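Local coordinates for protein N-acetylneuraminate lyase (Fusobacterium nucleatum subsp. nucleatum ATCC 25586, PDB 5ZKA) that is a lyase of the dihydrodipicolinate synthetase family, built on a TIM-barrel fold of parallel strands and surrounding helices, at residues F66-S69 / T70-K74; L99-A102 / V103-K107; K133-Y136 / E137-R141; F169-E172 / K173-G176. All blocks are in the same frame, centred on the assembly; numbering follows the deposited sequence.

Interaction 1: F66-S69 / T70-K74; sequences FMIS and TEEKK
Ser69 and Glu72 meet across the first turn of helix 70-84 and form a capping box. Ser69 is the N-cap residue. Its OG sits between the backbone N and the carbonyl carbon (chi1 73°). There Ser69 OG accepts from Glu72 N at 3.1 Å. Glu72 answers from the other direction. Its CG lies beside its own backbone N and the chain runs extended beyond it, which carries the carboxylate back to the serine. Ser69 N donates to Glu72 OE1 at 3.0 Å, and the bond is almost straight at 175°. It uses the anti lone pair of OE1, away from OE2. The same OE1 forms a salt bridge with Arg283, which probably steadies the carboxylate further. Ser69 O takes Lys73 N at 2.8 Å. Ile68 adds the apolar part and slants across both helix side chains. Ile68 CB is 3.5 Å from Glu72 OE1. Ile68 CG1 rests 3.8 Å from Lys73 CG, while Lys73 CE passes 3.6 Å from Ile68 O. The capping box marks the point where the loop after strand 55-58 turns into helix 70-84. The contact is at the surface. Ile68 also touches Tyr29 in another loop. Helix 70-84 lies against helix 99-112, along the side that carries Thr70, Lys73 and Lys74.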
# COMPACT_ATOMS: atom_id res chain seq x y z
N PHE A 66 -5.50 -9.58 24.40
CA PHE A 66 -4.28 -9.44 25.18
C PHE A 66 -4.50 -8.65 26.46
O PHE A 66 -3.55 -8.48 27.24
CB PHE A 66 -3.18 -8.83 24.30
CG PHE A 66 -2.91 -9.66 23.08
CD1 PHE A 66 -2.16 -10.83 23.19
CD2 PHE A 66 -3.49 -9.35 21.86
CE1 PHE A 66 -1.94 -11.64 22.09
CE2 PHE A 66 -3.28 -10.16 20.75
CZ PHE A 66 -2.50 -11.29 20.87
N MET A 67 -5.74 -8.23 26.73
CA MET A 67 -6.10 -7.55 27.97
C MET A 67 -6.76 -8.47 28.99
O MET A 67 -7.07 -8.01 30.10
CB MET A 67 -7.03 -6.36 27.66
CG MET A 67 -6.29 -5.12 27.16
SD MET A 67 -7.41 -3.71 26.93
CE MET A 67 -8.04 -4.08 25.31
N ILE A 68 -6.98 -9.74 28.67
CA ILE A 68 -7.79 -10.61 29.52
C ILE A 68 -6.99 -11.85 29.91
O ILE A 68 -5.91 -12.12 29.38
CB ILE A 68 -9.13 -11.00 28.85
CG1 ILE A 68 -8.90 -12.02 27.74
CG2 ILE A 68 -9.81 -9.76 28.26
CD1 ILE A 68 -10.15 -12.39 26.97
N SER A 69 -7.53 -12.60 30.87
CA SER A 69 -6.82 -13.72 31.46
C SER A 69 -6.93 -14.98 30.60
O SER A 69 -7.80 -15.10 29.73
CB SER A 69 -7.35 -14.01 32.86
OG SER A 69 -8.63 -14.61 32.76
N THR A 70 -6.03 -15.93 30.87
CA THR A 70 -6.05 -17.21 30.16
C THR A 70 -7.41 -17.89 30.29
O THR A 70 -7.96 -18.40 29.31
CB THR A 70 -4.94 -18.12 30.68
OG1 THR A 70 -3.67 -17.44 30.56
CG2 THR A 70 -4.89 -19.40 29.88
N GLU A 71 -7.97 -17.91 31.50
CA GLU A 71 -9.27 -18.55 31.68
C GLU A 71 -10.36 -17.80 30.93
O GLU A 71 -11.27 -18.41 30.37
CB GLU A 71 -9.62 -18.64 33.17
CG GLU A 71 -8.82 -19.70 33.93
CD GLU A 71 -8.80 -21.06 33.23
OE1 GLU A 71 -9.78 -21.82 33.39
OE2 GLU A 71 -7.81 -21.37 32.54
N GLU A 72 -10.26 -16.47 30.90
CA GLU A 72 -11.24 -15.69 30.15
C GLU A 72 -11.11 -15.96 28.65
O GLU A 72 -12.13 -16.06 27.95
CB GLU A 72 -11.07 -14.21 30.49
CG GLU A 72 -11.69 -13.88 31.85
CD GLU A 72 -11.31 -12.51 32.41
OE1 GLU A 72 -10.26 -11.97 32.02
OE2 GLU A 72 -12.09 -11.98 33.23
N LYS A 73 -9.88 -16.11 28.15
CA LYS A 73 -9.71 -16.49 26.75
C LYS A 73 -10.39 -17.82 26.46
O LYS A 73 -11.07 -17.97 25.44
CB LYS A 73 -8.23 -16.57 26.39
CG LYS A 73 -7.50 -15.24 26.37
CD LYS A 73 -5.98 -15.48 26.39
CE LYS A 73 -5.19 -14.18 26.55
NZ LYS A 73 -3.70 -14.43 26.38
N LYS A 74 -10.21 -18.80 27.35
CA LYS A 74 -10.81 -20.11 27.14
C LYS A 74 -12.33 -20.02 27.07
O LYS A 74 -12.97 -20.69 26.25
CB LYS A 74 -10.38 -21.07 28.26
CG LYS A 74 -8.89 -21.43 28.24
CD LYS A 74 -8.53 -22.33 29.44
CE LYS A 74 -7.11 -22.85 29.36
NZ LYS A 74 -6.78 -23.70 30.55

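Interaction 2: L99-A102 / V103-K107; sequences LNEA and VELGK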
# COMPACT_ATOMS: atom_id res chain seq x y z
N LEU A 99 4.95 -18.70 25.57
CA LEU A 99 4.78 -19.84 24.67
C LEU A 99 4.02 -20.97 25.35
O LEU A 99 3.20 -21.65 24.71
CB LEU A 99 6.14 -20.32 24.17
CG LEU A 99 6.19 -21.49 23.19
CD1 LEU A 99 5.20 -21.31 22.02
CD2 LEU A 99 7.62 -21.69 22.66
N ASN A 100 4.28 -21.20 26.65
CA ASN A 100 3.54 -22.23 27.39
C ASN A 100 2.04 -21.95 27.38
O ASN A 100 1.22 -22.88 27.31
CB ASN A 100 4.05 -22.30 28.83
CG ASN A 100 5.38 -23.05 28.95
OD1 ASN A 100 6.06 -23.32 27.96
ND2 ASN A 100 5.76 -23.38 30.18
N GLU A 101 1.64 -20.67 27.46
CA GLU A 101 0.23 -20.33 27.36
C GLU A 101 -0.30 -20.61 25.95
O GLU A 101 -1.41 -21.11 25.79
CB GLU A 101 -0.01 -18.86 27.72
CG GLU A 101 -1.50 -18.46 27.71
CD GLU A 101 -1.72 -16.96 27.75
OE1 GLU A 101 -0.78 -16.19 27.44
OE2 GLU A 101 -2.86 -16.54 28.09
N ALA A 102 0.50 -20.27 24.94
CA ALA A 102 0.08 -20.46 23.55
C ALA A 102 -0.19 -21.93 23.25
O ALA A 102 -1.17 -22.27 22.58
CB ALA A 102 1.15 -19.89 22.61
N VAL A 103 0.67 -22.82 23.76
CA VAL A 103 0.46 -24.25 23.55
C VAL A 103 -0.75 -24.73 24.33
O VAL A 103 -1.57 -25.51 23.81
CB VAL A 103 1.73 -25.03 23.93
CG1 VAL A 103 1.43 -26.52 24.06
CG2 VAL A 103 2.87 -24.77 22.92
N GLU A 104 -0.89 -24.29 25.58
CA GLU A 104 -2.05 -24.67 26.39
C GLU A 104 -3.35 -24.26 25.71
O GLU A 104 -4.29 -25.06 25.61
CB GLU A 104 -1.94 -24.01 27.77
CG GLU A 104 -3.13 -24.28 28.67
CD GLU A 104 -3.02 -23.56 30.00
OE1 GLU A 104 -1.88 -23.29 30.44
OE2 GLU A 104 -4.07 -23.27 30.62
N LEU A 105 -3.43 -23.01 25.26
CA LEU A 105 -4.63 -22.55 24.57
C LEU A 105 -4.83 -23.28 23.24
O LEU A 105 -5.97 -23.58 22.86
CB LEU A 105 -4.55 -21.04 24.33
CG LEU A 105 -4.68 -20.10 25.53
CD1 LEU A 105 -4.25 -18.70 25.09
CD2 LEU A 105 -6.10 -20.08 26.04
N GLY A 106 -3.74 -23.55 22.53
CA GLY A 106 -3.86 -24.25 21.26
C GLY A 106 -4.38 -25.66 21.42
O GLY A 106 -5.22 -26.13 20.64
N LYS A 107 -3.90 -26.37 22.45
CA LYS A 107 -4.45 -27.70 22.71
C LYS A 107 -5.92 -27.62 23.11
O LYS A 107 -6.74 -28.45 22.70
CB LYS A 107 -3.64 -28.39 23.81
CG LYS A 107 -2.20 -28.72 23.42
CD LYS A 107 -1.53 -29.59 24.48
CE LYS A 107 -0.08 -29.91 24.11
NZ LYS A 107 0.74 -30.35 25.28
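The opening turns of helix 99-112 set Glu101 beside Leu105, one turn further on. The two side chains lie alongside and point the same way. Glu101 CG lies anti to the backbone N (chi1 -176°), on the side of the next turn, and meets Leu105 CD1 at 3.8 Å. Leu105 CG in turn rests 3.4 Å from Glu101 O. Glu101 O also accepts from Leu105 N at 2.8 Å, in a nearly straight bond of 172°. On another side of the helix, Val103 CG2 lies 3.6 Å from Leu99 O and 4.3 Å from Leu99 CD1. Val103 N donates to Leu99 O at 2.9 Å. The helix is the crossover of a beta-alpha-beta unit, joining strand 89-93 to strand 117-120 of the TIM barrel. Its neighbours divide its faces. Leu105 packs on Thr70, Lys73 and Lys74 of helix 70-84, whereas Leu99 and Ala102 pack on helix 129-143. The Glu101 carboxylate is gripped at both oxygens: OE1 bonds to Ser96 OG, and OE2 takes Thr70 OG1 and a salt bridge from Lys73. These bonds should hold its rotation fixed. Glu104 keeps its CB 3.4 Å from Asn100 O and sends its extended chain to a salt bridge with Lys74. Gly106 N closes the turn on Ala102 O at 2.9 Å.

Interaction 3: K133-Y136 / E137-R141; sequences KDYY and ETIVR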
# COMPACT_ATOMS: atom_id res chain seq x y z
N LYS A 133 10.62 -18.69 14.81
CA LYS A 133 10.35 -19.92 14.08
C LYS A 133 10.06 -21.07 15.04
O LYS A 133 9.12 -21.85 14.84
CB LYS A 133 11.54 -20.26 13.18
CG LYS A 133 11.32 -21.46 12.26
CD LYS A 133 12.47 -21.60 11.26
CE LYS A 133 12.36 -22.87 10.45
NZ LYS A 133 13.66 -23.24 9.83
N ASP A 134 10.89 -21.20 16.08
CA ASP A 134 10.68 -22.24 17.09
C ASP A 134 9.31 -22.11 17.73
O ASP A 134 8.64 -23.12 18.02
CB ASP A 134 11.78 -22.11 18.15
CG ASP A 134 11.81 -23.28 19.12
OD1 ASP A 134 11.08 -24.27 18.91
OD2 ASP A 134 12.59 -23.19 20.09
N TYR A 135 8.87 -20.88 17.97
CA TYR A 135 7.57 -20.63 18.57
C TYR A 135 6.45 -21.16 17.69
O TYR A 135 5.59 -21.92 18.15
CB TYR A 135 7.45 -19.12 18.83
CG TYR A 135 6.10 -18.47 19.02
CD1 TYR A 135 5.33 -18.07 17.93
CD2 TYR A 135 5.64 -18.15 20.29
CE1 TYR A 135 4.13 -17.41 18.10
CE2 TYR A 135 4.43 -17.48 20.47
CZ TYR A 135 3.68 -17.12 19.37
OH TYR A 135 2.49 -16.45 19.54
N TYR A 136 6.48 -20.82 16.40
CA TYR A 136 5.44 -21.30 15.49
C TYR A 136 5.49 -22.81 15.35
O TYR A 136 4.46 -23.48 15.43
CB TYR A 136 5.60 -20.63 14.13
CG TYR A 136 5.00 -19.23 14.12
CD1 TYR A 136 3.64 -19.04 14.35
CD2 TYR A 136 5.80 -18.11 13.92
CE1 TYR A 136 3.08 -17.77 14.36
CE2 TYR A 136 5.26 -16.84 13.92
CZ TYR A 136 3.90 -16.68 14.15
OH TYR A 136 3.34 -15.43 14.16
N GLU A 137 6.69 -23.36 15.15
CA GLU A 137 6.78 -24.80 14.95
C GLU A 137 6.37 -25.56 16.19
O GLU A 137 5.80 -26.65 16.09
CB GLU A 137 8.21 -25.18 14.53
CG GLU A 137 8.69 -24.41 13.31
CD GLU A 137 9.25 -25.30 12.23
OE1 GLU A 137 10.47 -25.54 12.22
OE2 GLU A 137 8.45 -25.75 11.38
N THR A 138 6.63 -24.99 17.37
CA THR A 138 6.27 -25.65 18.62
C THR A 138 4.75 -25.71 18.78
O THR A 138 4.20 -26.74 19.17
CB THR A 138 6.92 -24.94 19.81
OG1 THR A 138 8.35 -25.07 19.73
CG2 THR A 138 6.43 -25.52 21.13
N ILE A 139 4.06 -24.60 18.51
CA ILE A 139 2.61 -24.63 18.62
C ILE A 139 2.02 -25.66 17.67
O ILE A 139 1.11 -26.42 18.03
CB ILE A 139 2.01 -23.23 18.38
CG1 ILE A 139 2.61 -22.22 19.38
CG2 ILE A 139 0.49 -23.28 18.50
CD1 ILE A 139 2.31 -20.75 19.04
N VAL A 140 2.53 -25.71 16.44
CA VAL A 140 2.02 -26.67 15.46
C VAL A 140 2.30 -28.09 15.92
O VAL A 140 1.40 -28.94 15.97
CB VAL A 140 2.64 -26.39 14.07
CG1 VAL A 140 2.32 -27.52 13.11
CG2 VAL A 140 2.15 -25.05 13.53
N ARG A 141 3.55 -28.36 16.29
CA ARG A 141 3.95 -29.69 16.75
C ARG A 141 3.10 -30.16 17.93
O ARG A 141 2.65 -31.31 17.97
CB ARG A 141 5.43 -29.66 17.13
CG ARG A 141 5.98 -30.97 17.60
CD ARG A 141 7.49 -30.88 17.73
NE ARG A 141 7.91 -30.00 18.82
CZ ARG A 141 8.54 -28.84 18.65
NH1 ARG A 141 8.83 -28.42 17.42
NH2 ARG A 141 8.89 -28.11 19.69
O HOH W 1 10.87 -25.97 16.68
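Thr138 OG1 lies beside its own backbone N (chi1 -65°), which swings the hydroxyl back over the preceding turn to Asp134. Tyr135 CG stands opposite its backbone N (chi1 160°), and this lays the ring alongside Ile139. Both pairs belong to helix 129-143, the crossover between strands 117-120 and 147-150 of the TIM barrel. Thr138 OG1 donates to Asp134 O at 2.6 Å. Thr138 N donates to Asp134 O as well, at 2.8 Å, and the two donors reach it from opposite faces of the carbonyl plane. This carbonyl is therefore held twice. On the buried side, Ile139 CD1 sits over one face of the Tyr135 ring, 3.9 Å from its centroid and 13° off the normal. It is a CH-pi contact. The ring is fixed at its far end as well, where Tyr135 OH takes Ser96 N. Tyr136 OH bonds to Ala119 O in strand 117-120. On the outer side, Lys133 and Glu137 run alongside each other and point the same way. Lys133 CE comes 3.7 Å from Glu137 OE1, but the charged ends stay beyond a salt bridge. The Glu137 carboxylate has its strongest partner in Asn171 of the loop 169-172. Two turns apart, Asp134 and Arg141 are joined by solvent. The Arg141 guanidinium lays one face over Thr138 CA, and NH2 makes a weak bond to Thr138 OG1. A water in the plane of the Arg141 guanidinium, at its edge, accepts from Arg141 NH1 at 3.3 Å and donates to Asp134 OD1 at 2.8 Å.

Interaction 4: F169-E172 / K173-G176; sequences FENE and KIIG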
# COMPACT_ATOMS: atom_id res chain seq x y z
N PHE A 169 6.97 -21.06 5.93
CA PHE A 169 6.08 -21.77 5.02
C PHE A 169 6.63 -23.12 4.55
O PHE A 169 5.89 -23.84 3.86
CB PHE A 169 5.77 -20.90 3.80
CG PHE A 169 4.74 -19.84 4.07
CD1 PHE A 169 3.63 -20.09 4.87
CD2 PHE A 169 4.86 -18.58 3.49
CE1 PHE A 169 2.68 -19.11 5.10
CE2 PHE A 169 3.92 -17.59 3.71
CZ PHE A 169 2.82 -17.85 4.51
N GLU A 170 7.87 -23.50 4.89
CA GLU A 170 8.29 -24.87 4.60
C GLU A 170 7.53 -25.89 5.44
O GLU A 170 7.43 -27.06 5.04
CB GLU A 170 9.80 -25.04 4.83
CG GLU A 170 10.62 -23.87 4.36
CD GLU A 170 12.12 -24.10 4.44
OE1 GLU A 170 12.86 -23.37 3.74
OE2 GLU A 170 12.56 -25.00 5.19
N ASN A 171 6.99 -25.47 6.58
CA ASN A 171 6.13 -26.33 7.39
C ASN A 171 4.77 -26.48 6.70
O ASN A 171 4.06 -25.49 6.50
CB ASN A 171 5.98 -25.73 8.79
CG ASN A 171 5.35 -26.69 9.79
OD1 ASN A 171 4.39 -27.40 9.48
ND2 ASN A 171 5.86 -26.68 11.02
N GLU A 172 4.41 -27.71 6.34
CA GLU A 172 3.17 -27.93 5.59
C GLU A 172 1.92 -27.57 6.37
O GLU A 172 0.86 -27.38 5.77
CB GLU A 172 3.09 -29.39 5.13
CG GLU A 172 3.46 -30.41 6.21
CD GLU A 172 4.89 -30.92 6.11
OE1 GLU A 172 5.08 -32.02 5.55
OE2 GLU A 172 5.82 -30.22 6.58
N LYS A 173 2.00 -27.47 7.70
CA LYS A 173 0.84 -27.11 8.50
C LYS A 173 0.75 -25.61 8.78
O LYS A 173 -0.24 -25.17 9.38
CB LYS A 173 0.84 -27.88 9.83
CG LYS A 173 0.39 -29.34 9.66
CD LYS A 173 0.05 -29.98 11.00
CE LYS A 173 -0.39 -31.41 10.82
NZ LYS A 173 -0.69 -32.05 12.14
N ILE A 174 1.75 -24.83 8.38
CA ILE A 174 1.67 -23.38 8.45
C ILE A 174 1.10 -22.95 7.10
O ILE A 174 1.83 -22.84 6.11
CB ILE A 174 3.02 -22.74 8.75
CG1 ILE A 174 3.49 -23.16 10.15
CG2 ILE A 174 2.93 -21.23 8.67
CD1 ILE A 174 4.90 -22.68 10.52
N ILE A 175 -0.22 -22.73 7.06
CA ILE A 175 -0.96 -22.71 5.80
C ILE A 175 -1.19 -21.31 5.26
O ILE A 175 -1.69 -21.18 4.13
CB ILE A 175 -2.32 -23.44 5.92
CG1 ILE A 175 -3.24 -22.75 6.93
CG2 ILE A 175 -2.13 -24.90 6.31
CD1 ILE A 175 -4.62 -23.37 6.96
N GLY A 176 -0.86 -20.27 6.01
CA GLY A 176 -1.13 -18.93 5.52
C GLY A 176 -0.70 -17.86 6.50
O GLY A 176 -0.06 -18.13 7.52
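Asn171 OD1 accepts Lys173 N at 3.0 Å, which closes an Asx turn. The amide is in place because Asn171 CG stands opposite its backbone N (chi1 -168°), beside its own carbonyl carbon. Asn171 O then takes Ile174 N at 3.1 Å across a type I beta turn from Asn171 to Ile174. The donor approaches from above the carbonyl plane. Ile174 lies across Asn171 at about a right angle, and Ile174 CD1 touches Asn171 CB at 3.7 Å. Phe169 meets the chain just beyond the turn, edge first. Phe169 CD1 is 3.5 Å from Ile174 O and 4.0 Å from Ile174 CG2, while Phe169 CE1 lies 3.8 Å from Gly176 O. Both carbonyl oxygens lie near the ring plane. Further out, Asn171 ND2 bonds to Glu137 OE2 of helix 129-143, which is consistent with the oxygen end of the amide facing Lys173. Lys173 NZ binds Gly144 O, and Lys197 NZ donates to Ile174 O. The turn carries the chain from helix 162-169 into strand 174-176, which pairs with strand 147-150 of the barrel. The modified residue Lys178 follows two residues after Gly176. The Asn171 amide thus works at both ends, accepting from the turn and donating to a carboxylate. The Phe169 edge, whose C-H groups are slightly positive, is well suited to lie against carbonyl oxygens.

The four contacts follow one another along the chain, and each touches the next. Interaction 1 is a surface contact, and the other three are partly buried. Interactions 1 and 2 are tied by salt bridges and packing. Interactions 2 and 3 each lie within one crossover helix, and they meet through apolar groups, with Leu99 CD1 3.6 Å from Tyr135 CD2. Interaction 4 joins interaction 3 by a probable hydrogen bond and by Val140 against Lys173. Interactions 1 and 4 do not touch, and their centres are 27 Å apart. In interactions 1 and 4 a side-chain oxygen accepts from main-chain N-H, at a helix start and a turn. In 2 and 3 the main-chain bonds are those of the helix, and side chains add packing.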